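Local atomic coordinates of possible adenyl cyclase-associated protein (Cryptosporidium parvum, PDB entry 2B0R), a protein that probably binds and sequesters monomeric actin, regulating the supply of subunits for actin filaments. Residues R35-N40 with N98-I103; S83-E88 with C102-N107; S111-V116 with G127-I132. One frame throughout, in Å; residues are numbered along the deposited sequence.

Contact 1: residues R35-N40 with N98-I103; sequences RQVVTN and NCVGCI
The guanidinium group of Arg35 has a methyl over one face, Val100 CG2, which sits 3.7 Å above its plane and over its centre. Val100 belongs to a coil of the right-handed parallel beta-helix that characterises the CAP C-terminal domain, and the 35-40 loop, ahead of the first strand, lies against this coil from outside. The Asn98 amide, at a corner of the same coil, lies at the guanidinium edge, but too close in the model for its geometry to be trusted; the chain turns again at Gly101. The charged end of Arg35 has its main partner elsewhere, a salt bridge from NH1 to Asp119. Gln81, on the neighbouring strand 74-81, holds the loop by its backbone, bonding Arg35 O and Val37 N through its side-chain amide. Beside the arginine, Val37 points its side chain at the coil, and it and Val100 run past one another with opposed headings. The branches of Val100 divide the work: CG1, anti to the backbone N (chi1 -175°), lies 3.6 Å from Arg35 O, and CG2 meets Val37 CG2 at 3.5 Å.

Contact 2: residues S83-E88 with C102-N107; sequences SRIIVE and CIFLVN
Ile85 and Phe104 project together from the sheet, flank to flank: Ile85 CB meets the ring obliquely, 3.7 Å from Phe104 CD2, and the isoleucine's CD1 lies near CE2. Val87 and Val106 follow on the same buried face, while Arg84, Ile103, Ile86 and Leu105 occupy the other. There Ile86 and Leu105 also run alongside each other, CG2 to CD2. Arg84 and Ile103 instead cross at a slant: the arginine is extended from CG to NE, which carries its guanidinium past the isoleucine, and Ile103 CG2 comes to lie 3.8 Å above the guanidinium plane, displaced toward its rim. These are successive coils of the parallel beta-helix, stacked in register but loosening at Val87 and Val106. The buried face looks into the helix core, where Phe104 also touches Ile96 of strand 93-100. Backbone bonds alternate: Ile85 N gives to Ile103 O (2.7 Å), Leu105 N to Ile85 O (2.8 Å) and Val87 N to Leu105 O (2.9 Å). Past the strand ends a weak Asn107 N to Val87 O bond is joined by a side-chain one. Asn107 CG is anti to the backbone N (chi1 -174°), which directs ND2 to Glu88 O at 3.0 Å, in the carbonyl plane.

Contact 3: residues S111-V116 with G127-I132; sequences SSIEIV and GIVPTI
Two backbone hydrogen bonds join Ser111 and Ile113 to Thr131. The firmer one runs from Ile113 N to Thr131 O and is 3.0 Å long; the other, from Thr131 N to Ser111 O, is weak at 3.3 Å, with an N-H...O angle of 129°. Together they pair Ser112 with Thr131 in parallel fashion; a further bond between Ile113 and Ser133 completes the pairing of Ile113 with Ile132. CA-H...O contacts fill in the same seam: Ser112 CA approaches Thr131 O at 3.1 Å, and Ile132 CA approaches Ile113 O. Ahead of the paired strands, the ring of Pro130 rests against Ser111 O, with CD nearest.

The apolar contacts lie on the buried side. Ile113 and Val129 meet at about a right angle, and the end methyl of the isoleucine, CD1, is set against both branches of the valine, 3.7 Å from CG1 and 3.8 Å from CG2. Its extended chi2 (159°) carries the methyl that far. Ile115 CD1 touches Ile132 CG2 more loosely, at 4.5 Å. On the opposite face of the sheet, small side chains meet: Ser112 CB lies 3.6 Å from Thr131 CG2, the threonine methyl being anti to its own N.

In the beta-helix, strand 112-116 is flanked by 93-100 on one side and 131-135 on the other. Leu123 of strand 121-125, in the second sheet, packs against both Ile113 and Ile132 across the core.

In the fold
Along the chain, contact 2 begins within the span enclosed by contact 1 and shares Cys102 and Ile103 with it; contact 3 follows both. The centres of contacts 1 and 2 lie about 14 Å apart, those of 2 and 3 about 13 Å, and those of 1 and 3 about 20 Å. Contact 2 belongs to the sheet holding strands 84-87 and 102-106, contact 3 to the one holding 93-100, 112-116 and 131-135; segment 98-103 turns the corner from strand 93-100 to 102-106, but the 35-40 loop meets it only at Asn98 and Val100. Val106 CG2 packs on Ile113 CD1 across the core. Together they show a beta-helix of stacked coils, the N-terminal loop laid along its outside.

Contact 1: residues R35-N40 with N98-I103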
loop_
_atom_site.group_PDB
_atom_site.type_symbol
_atom_site.label_atom_id
_atom_site.label_comp_id
_atom_site.label_asym_id
_atom_site.label_seq_id
_atom_site.Cartn_x
_atom_site.Cartn_y
_atom_site.Cartn_z
ATOM N N ARG A 35 10.448 13.813 -6.782
ATOM C CA ARG A 35 9.712 13.320 -8.010
ATOM C C ARG A 35 8.905 14.420 -8.723
ATOM O O ARG A 35 8.065 15.074 -8.111
ATOM C CB ARG A 35 8.787 12.136 -7.669
ATOM C CG ARG A 35 7.772 11.794 -8.796
ATOM C CD ARG A 35 6.511 11.095 -8.267
ATOM N NE ARG A 35 5.332 11.611 -8.955
ATOM C CZ ARG A 35 4.068 11.325 -8.642
ATOM N NH1 ARG A 35 3.762 10.513 -7.636
ATOM N NH2 ARG A 35 3.107 11.859 -9.352
ATOM N N GLN A 36 9.148 14.579 -10.025
ATOM C CA GLN A 36 8.630 15.727 -10.807
ATOM C C GLN A 36 7.358 15.408 -11.613
ATOM O O GLN A 36 7.324 14.485 -12.436
ATOM C CB GLN A 36 9.725 16.336 -11.720
ATOM C CG GLN A 36 11.069 16.657 -11.020
ATOM C CD GLN A 36 10.914 17.574 -9.805
ATOM O OE1 GLN A 36 10.689 18.787 -9.939
ATOM N NE2 GLN A 36 11.038 16.994 -8.608
ATOM N N VAL A 37 6.316 16.192 -11.374
ATOM C CA VAL A 37 5.013 15.881 -11.930
ATOM C C VAL A 37 4.985 16.160 -13.425
ATOM O O VAL A 37 5.459 17.215 -13.881
ATOM C CB VAL A 37 3.884 16.619 -11.153
ATOM C CG1 VAL A 37 2.758 17.069 -12.068
ATOM C CG2 VAL A 37 3.354 15.721 -10.079
ATOM N N VAL A 38 4.461 15.193 -14.181
ATOM C CA VAL A 38 4.221 15.366 -15.616
ATOM C C VAL A 38 2.955 16.229 -15.794
ATOM O O VAL A 38 1.823 15.725 -15.635
ATOM C CB VAL A 38 4.078 13.967 -16.364
ATOM C CG1 VAL A 38 3.493 14.125 -17.780
ATOM C CG2 VAL A 38 5.434 13.211 -16.408
ATOM N N THR A 39 3.146 17.516 -16.119
ATOM C CA THR A 39 2.023 18.464 -16.317
ATOM C C THR A 39 1.238 18.158 -17.572
ATOM O O THR A 39 1.574 17.214 -18.314
ATOM C CB THR A 39 2.507 19.895 -16.405
ATOM O OG1 THR A 39 3.633 19.954 -17.293
ATOM C CG2 THR A 39 2.918 20.400 -15.018
ATOM N N ASN A 40 0.204 18.954 -17.831
ATOM C CA ASN A 40 -0.742 18.642 -18.919
ATOM C C ASN A 40 -1.289 19.837 -19.710
ATOM O O ASN A 40 -2.094 19.657 -20.640
ATOM C CB ASN A 40 -1.921 17.818 -18.373
ATOM C CG ASN A 40 -1.821 16.347 -18.729
ATOM O OD1 ASN A 40 -0.902 15.638 -18.287
ATOM N ND2 ASN A 40 -2.780 15.872 -19.526
ATOM N N ASN A 98 -2.247 12.988 -8.399
ATOM C CA ASN A 98 -0.941 13.228 -8.972
ATOM C C ASN A 98 -0.404 14.593 -8.541
ATOM O O ASN A 98 -0.111 15.454 -9.368
ATOM C CB ASN A 98 -1.023 13.106 -10.510
ATOM C CG ASN A 98 0.344 13.114 -11.169
ATOM O OD1 ASN A 98 1.358 12.912 -10.504
ATOM N ND2 ASN A 98 0.378 13.371 -12.481
ATOM N N CYS A 99 -0.305 14.805 -7.244
ATOM C CA CYS A 99 0.195 16.060 -6.760
ATOM C C CYS A 99 1.372 15.794 -5.846
ATOM O O CYS A 99 1.410 14.751 -5.166
ATOM C CB CYS A 99 -0.919 16.848 -6.064
ATOM S SG CYS A 99 -2.177 17.439 -7.221
ATOM N N VAL A 100 2.355 16.697 -5.844
ATOM C CA VAL A 100 3.584 16.422 -5.132
ATOM C C VAL A 100 4.072 17.611 -4.336
ATOM O O VAL A 100 4.219 18.697 -4.854
ATOM C CB VAL A 100 4.690 15.885 -6.078
ATOM C CG1 VAL A 100 5.948 15.480 -5.274
ATOM C CG2 VAL A 100 4.186 14.653 -6.853
ATOM N N GLY A 101 4.327 17.385 -3.057
ATOM C CA GLY A 101 4.710 18.458 -2.155
ATOM C C GLY A 101 3.739 19.603 -2.279
ATOM O O GLY A 101 4.146 20.739 -2.547
ATOM N N CYS A 102 2.445 19.304 -2.145
ATOM C CA CYS A 102 1.422 20.361 -2.140
ATOM C C CYS A 102 0.832 20.521 -0.763
ATOM O O CYS A 102 0.974 19.620 0.074
ATOM C CB CYS A 102 0.334 20.063 -3.136
ATOM S SG CYS A 102 0.832 20.470 -4.783
ATOM N N ILE A 103 0.216 21.684 -0.520
ATOM C CA ILE A 103 -0.518 21.965 0.723
ATOM C C ILE A 103 -1.901 22.387 0.338
ATOM O O ILE A 103 -2.075 23.208 -0.579
ATOM C CB ILE A 103 0.126 23.078 1.550
ATOM C CG1 ILE A 103 1.549 22.675 1.981
ATOM C CG2 ILE A 103 -0.735 23.414 2.794
ATOM C CD1 ILE A 103 2.419 23.862 2.457
#

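Contact 2: residues S83-E88 with C102-N107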
loop_
_atom_site.group_PDB
_atom_site.type_symbol
_atom_site.label_atom_id
_atom_site.label_comp_id
_atom_site.label_asym_id
_atom_site.label_seq_id
_atom_site.Cartn_x
_atom_site.Cartn_y
_atom_site.Cartn_z
ATOM N N SER A 83 2.792 23.891 -4.329
ATOM C CA SER A 83 1.866 25.031 -4.265
ATOM C C SER A 83 0.858 24.866 -3.142
ATOM O O SER A 83 0.456 23.749 -2.844
ATOM C CB SER A 83 1.121 25.188 -5.584
ATOM O OG SER A 83 1.897 24.704 -6.655
ATOM N N ARG A 84 0.475 25.984 -2.515
ATOM C CA ARG A 84 -0.647 26.011 -1.590
ATOM C C ARG A 84 -1.917 26.147 -2.446
ATOM O O ARG A 84 -1.989 27.010 -3.331
ATOM C CB ARG A 84 -0.511 27.144 -0.516
ATOM C CG ARG A 84 -1.251 26.822 0.885
ATOM C CD ARG A 84 -1.075 27.880 2.091
ATOM N NE ARG A 84 -1.264 27.262 3.444
ATOM C CZ ARG A 84 -0.322 27.186 4.418
ATOM N NH1 ARG A 84 0.894 27.725 4.234
ATOM N NH2 ARG A 84 -0.594 26.586 5.597
ATOM N N ILE A 85 -2.877 25.248 -2.238
ATOM C CA ILE A 85 -4.234 25.399 -2.795
ATOM C C ILE A 85 -5.259 25.569 -1.657
ATOM O O ILE A 85 -5.137 24.940 -0.596
ATOM C CB ILE A 85 -4.632 24.221 -3.694
ATOM C CG1 ILE A 85 -3.742 24.171 -4.945
ATOM C CG2 ILE A 85 -6.093 24.320 -4.095
ATOM C CD1 ILE A 85 -2.458 23.385 -4.754
ATOM N N ILE A 86 -6.238 26.440 -1.881
ATOM C CA ILE A 86 -7.174 26.837 -0.857
ATOM C C ILE A 86 -8.543 26.824 -1.440
ATOM O O ILE A 86 -8.819 27.531 -2.417
ATOM C CB ILE A 86 -6.911 28.269 -0.352
ATOM C CG1 ILE A 86 -5.477 28.422 0.167
ATOM C CG2 ILE A 86 -7.889 28.643 0.752
ATOM C CD1 ILE A 86 -5.118 29.872 0.657
ATOM N N VAL A 87 -9.413 26.031 -0.829
ATOM C CA VAL A 87 -10.816 25.975 -1.231
ATOM C C VAL A 87 -11.652 26.636 -0.137
ATOM O O VAL A 87 -11.644 26.210 1.013
ATOM C CB VAL A 87 -11.248 24.501 -1.549
ATOM C CG1 VAL A 87 -12.698 24.418 -1.920
ATOM C CG2 VAL A 87 -10.416 23.970 -2.686
ATOM N N GLU A 88 -12.333 27.718 -0.474
ATOM C CA GLU A 88 -13.024 28.495 0.553
ATOM C C GLU A 88 -14.364 27.896 0.938
ATOM O O GLU A 88 -14.700 27.826 2.115
ATOM C CB GLU A 88 -13.173 29.946 0.131
ATOM C CG GLU A 88 -11.832 30.648 0.082
ATOM C CD GLU A 88 -11.894 32.181 0.254
ATOM O OE1 GLU A 88 -12.918 32.828 -0.114
ATOM O OE2 GLU A 88 -10.876 32.718 0.741
ATOM N N CYS A 102 2.445 19.304 -2.145
ATOM C CA CYS A 102 1.422 20.361 -2.140
ATOM C C CYS A 102 0.832 20.521 -0.763
ATOM O O CYS A 102 0.974 19.620 0.074
ATOM C CB CYS A 102 0.334 20.063 -3.136
ATOM S SG CYS A 102 0.832 20.470 -4.783
ATOM N N ILE A 103 0.216 21.684 -0.520
ATOM C CA ILE A 103 -0.518 21.965 0.723
ATOM C C ILE A 103 -1.901 22.387 0.338
ATOM O O ILE A 103 -2.075 23.208 -0.579
ATOM C CB ILE A 103 0.126 23.078 1.550
ATOM C CG1 ILE A 103 1.549 22.675 1.981
ATOM C CG2 ILE A 103 -0.735 23.414 2.794
ATOM C CD1 ILE A 103 2.419 23.862 2.457
ATOM N N PHE A 104 -2.894 21.812 1.011
ATOM C CA PHE A 104 -4.278 22.137 0.723
ATOM C C PHE A 104 -4.928 22.660 1.978
ATOM O O PHE A 104 -4.802 22.041 3.037
ATOM C CB PHE A 104 -5.043 20.899 0.212
ATOM C CG PHE A 104 -4.469 20.305 -1.045
ATOM C CD1 PHE A 104 -3.529 19.275 -0.984
ATOM C CD2 PHE A 104 -4.856 20.767 -2.280
ATOM C CE1 PHE A 104 -2.992 18.731 -2.148
ATOM C CE2 PHE A 104 -4.323 20.241 -3.430
ATOM C CZ PHE A 104 -3.390 19.224 -3.367
ATOM N N LEU A 105 -5.618 23.792 1.877
ATOM C CA LEU A 105 -6.488 24.218 2.950
ATOM C C LEU A 105 -7.871 24.158 2.413
ATOM O O LEU A 105 -8.140 24.678 1.344
ATOM C CB LEU A 105 -6.156 25.629 3.431
ATOM C CG LEU A 105 -6.890 26.132 4.694
ATOM C CD1 LEU A 105 -6.238 25.644 5.979
ATOM C CD2 LEU A 105 -6.945 27.668 4.715
ATOM N N VAL A 106 -8.758 23.491 3.141
ATOM C CA VAL A 106 -10.146 23.335 2.700
ATOM C C VAL A 106 -11.118 23.660 3.814
ATOM O O VAL A 106 -10.790 23.592 5.013
ATOM C CB VAL A 106 -10.447 21.908 2.130
ATOM C CG1 VAL A 106 -9.508 21.551 0.978
ATOM C CG2 VAL A 106 -10.412 20.855 3.210
ATOM N N ASN A 107 -12.315 24.046 3.419
ATOM C CA ASN A 107 -13.394 24.249 4.362
ATOM C C ASN A 107 -13.901 22.875 4.879
ATOM O O ASN A 107 -13.489 22.390 5.953
ATOM C CB ASN A 107 -14.498 25.035 3.685
ATOM C CG ASN A 107 -15.594 25.427 4.628
ATOM O OD1 ASN A 107 -15.763 24.843 5.693
ATOM N ND2 ASN A 107 -16.366 26.403 4.234
#

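Contact 3: residues S111-V116 with G127-I132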
loop_
_atom_site.group_PDB
_atom_site.type_symbol
_atom_site.label_atom_id
_atom_site.label_comp_id
_atom_site.label_asym_id
_atom_site.label_seq_id
_atom_site.Cartn_x
_atom_site.Cartn_y
_atom_site.Cartn_z
ATOM N N SER A 111 -19.307 14.813 1.385
ATOM C CA SER A 111 -18.989 13.392 1.493
ATOM C C SER A 111 -17.512 13.151 1.723
ATOM O O SER A 111 -17.086 12.937 2.873
ATOM C CB SER A 111 -19.545 12.597 0.306
ATOM O OG SER A 111 -19.250 13.277 -0.888
ATOM N N SER A 112 -16.704 13.215 0.673
ATOM C CA SER A 112 -15.343 12.769 0.855
ATOM C C SER A 112 -14.251 13.568 0.130
ATOM O O SER A 112 -14.522 14.307 -0.809
ATOM C CB SER A 112 -15.264 11.297 0.460
ATOM O OG SER A 112 -15.285 11.210 -0.943
ATOM N N ILE A 113 -13.012 13.404 0.587
ATOM C CA ILE A 113 -11.870 13.834 -0.201
ATOM C C ILE A 113 -11.098 12.610 -0.598
ATOM O O ILE A 113 -10.786 11.743 0.225
ATOM C CB ILE A 113 -10.946 14.811 0.569
ATOM C CG1 ILE A 113 -11.707 16.106 0.889
ATOM C CG2 ILE A 113 -9.634 15.079 -0.246
ATOM C CD1 ILE A 113 -11.131 16.859 2.001
ATOM N N GLU A 114 -10.789 12.546 -1.865
ATOM C CA GLU A 114 -10.168 11.407 -2.437
ATOM C C GLU A 114 -8.767 11.804 -2.852
ATOM O O GLU A 114 -8.570 12.762 -3.651
ATOM C CB GLU A 114 -10.975 11.000 -3.651
ATOM C CG GLU A 114 -10.832 9.567 -4.096
ATOM C CD GLU A 114 -11.942 9.187 -5.087
ATOM O OE1 GLU A 114 -11.651 8.426 -6.044
ATOM O OE2 GLU A 114 -13.103 9.672 -4.913
ATOM N N ILE A 115 -7.786 11.089 -2.312
ATOM C CA ILE A 115 -6.389 11.364 -2.654
ATOM C C ILE A 115 -5.794 10.147 -3.377
ATOM O O ILE A 115 -5.780 9.047 -2.849
ATOM C CB ILE A 115 -5.570 11.861 -1.403
ATOM C CG1 ILE A 115 -6.343 13.000 -0.710
ATOM C CG2 ILE A 115 -4.194 12.318 -1.826
ATOM C CD1 ILE A 115 -5.649 13.689 0.422
ATOM N N VAL A 116 -5.358 10.348 -4.603
ATOM C CA VAL A 116 -4.829 9.242 -5.414
ATOM C C VAL A 116 -3.482 9.571 -6.048
ATOM O O VAL A 116 -3.320 10.625 -6.704
ATOM C CB VAL A 116 -5.775 8.862 -6.580
ATOM C CG1 VAL A 116 -5.302 7.554 -7.225
ATOM C CG2 VAL A 116 -7.171 8.718 -6.097
ATOM N N GLY A 127 -13.422 22.992 8.586
ATOM C CA GLY A 127 -14.788 22.529 8.869
ATOM C C GLY A 127 -14.932 21.015 8.974
ATOM O O GLY A 127 -14.095 20.339 9.588
ATOM N N ILE A 128 -16.001 20.488 8.383
ATOM C CA ILE A 128 -16.256 19.061 8.424
ATOM C C ILE A 128 -15.785 18.327 7.152
ATOM O O ILE A 128 -16.096 18.724 6.017
ATOM C CB ILE A 128 -17.777 18.720 8.684
ATOM C CG1 ILE A 128 -18.417 19.691 9.683
ATOM C CG2 ILE A 128 -17.921 17.260 9.184
ATOM C CD1 ILE A 128 -20.046 19.629 9.747
ATOM N N VAL A 129 -15.037 17.248 7.362
ATOM C CA VAL A 129 -14.739 16.284 6.296
ATOM C C VAL A 129 -15.098 14.896 6.810
ATOM O O VAL A 129 -14.386 14.348 7.625
ATOM C CB VAL A 129 -13.262 16.348 5.813
ATOM C CG1 VAL A 129 -13.024 15.287 4.757
ATOM C CG2 VAL A 129 -12.909 17.745 5.232
ATOM N N PRO A 130 -16.258 14.360 6.393
ATOM C CA PRO A 130 -16.698 13.043 6.930
ATOM C C PRO A 130 -15.709 11.883 6.650
ATOM O O PRO A 130 -15.367 11.114 7.579
ATOM C CB PRO A 130 -18.045 12.794 6.233
ATOM C CG PRO A 130 -18.514 14.169 5.783
ATOM C CD PRO A 130 -17.245 14.952 5.468
ATOM N N THR A 131 -15.208 11.833 5.410
ATOM C CA THR A 131 -14.463 10.705 4.871
ATOM C C THR A 131 -13.267 11.195 4.076
ATOM O O THR A 131 -13.398 12.107 3.234
ATOM C CB THR A 131 -15.408 9.917 3.866
ATOM O OG1 THR A 131 -16.443 9.295 4.606
ATOM C CG2 THR A 131 -14.686 8.869 3.072
ATOM N N ILE A 132 -12.115 10.580 4.294
ATOM C CA ILE A 132 -10.968 10.760 3.394
ATOM C C ILE A 132 -10.433 9.416 2.904
ATOM O O ILE A 132 -10.332 8.443 3.661
ATOM C CB ILE A 132 -9.779 11.500 4.059
ATOM C CG1 ILE A 132 -10.186 12.890 4.529
ATOM C CG2 ILE A 132 -8.542 11.571 3.080
ATOM C CD1 ILE A 132 -9.095 13.568 5.402
#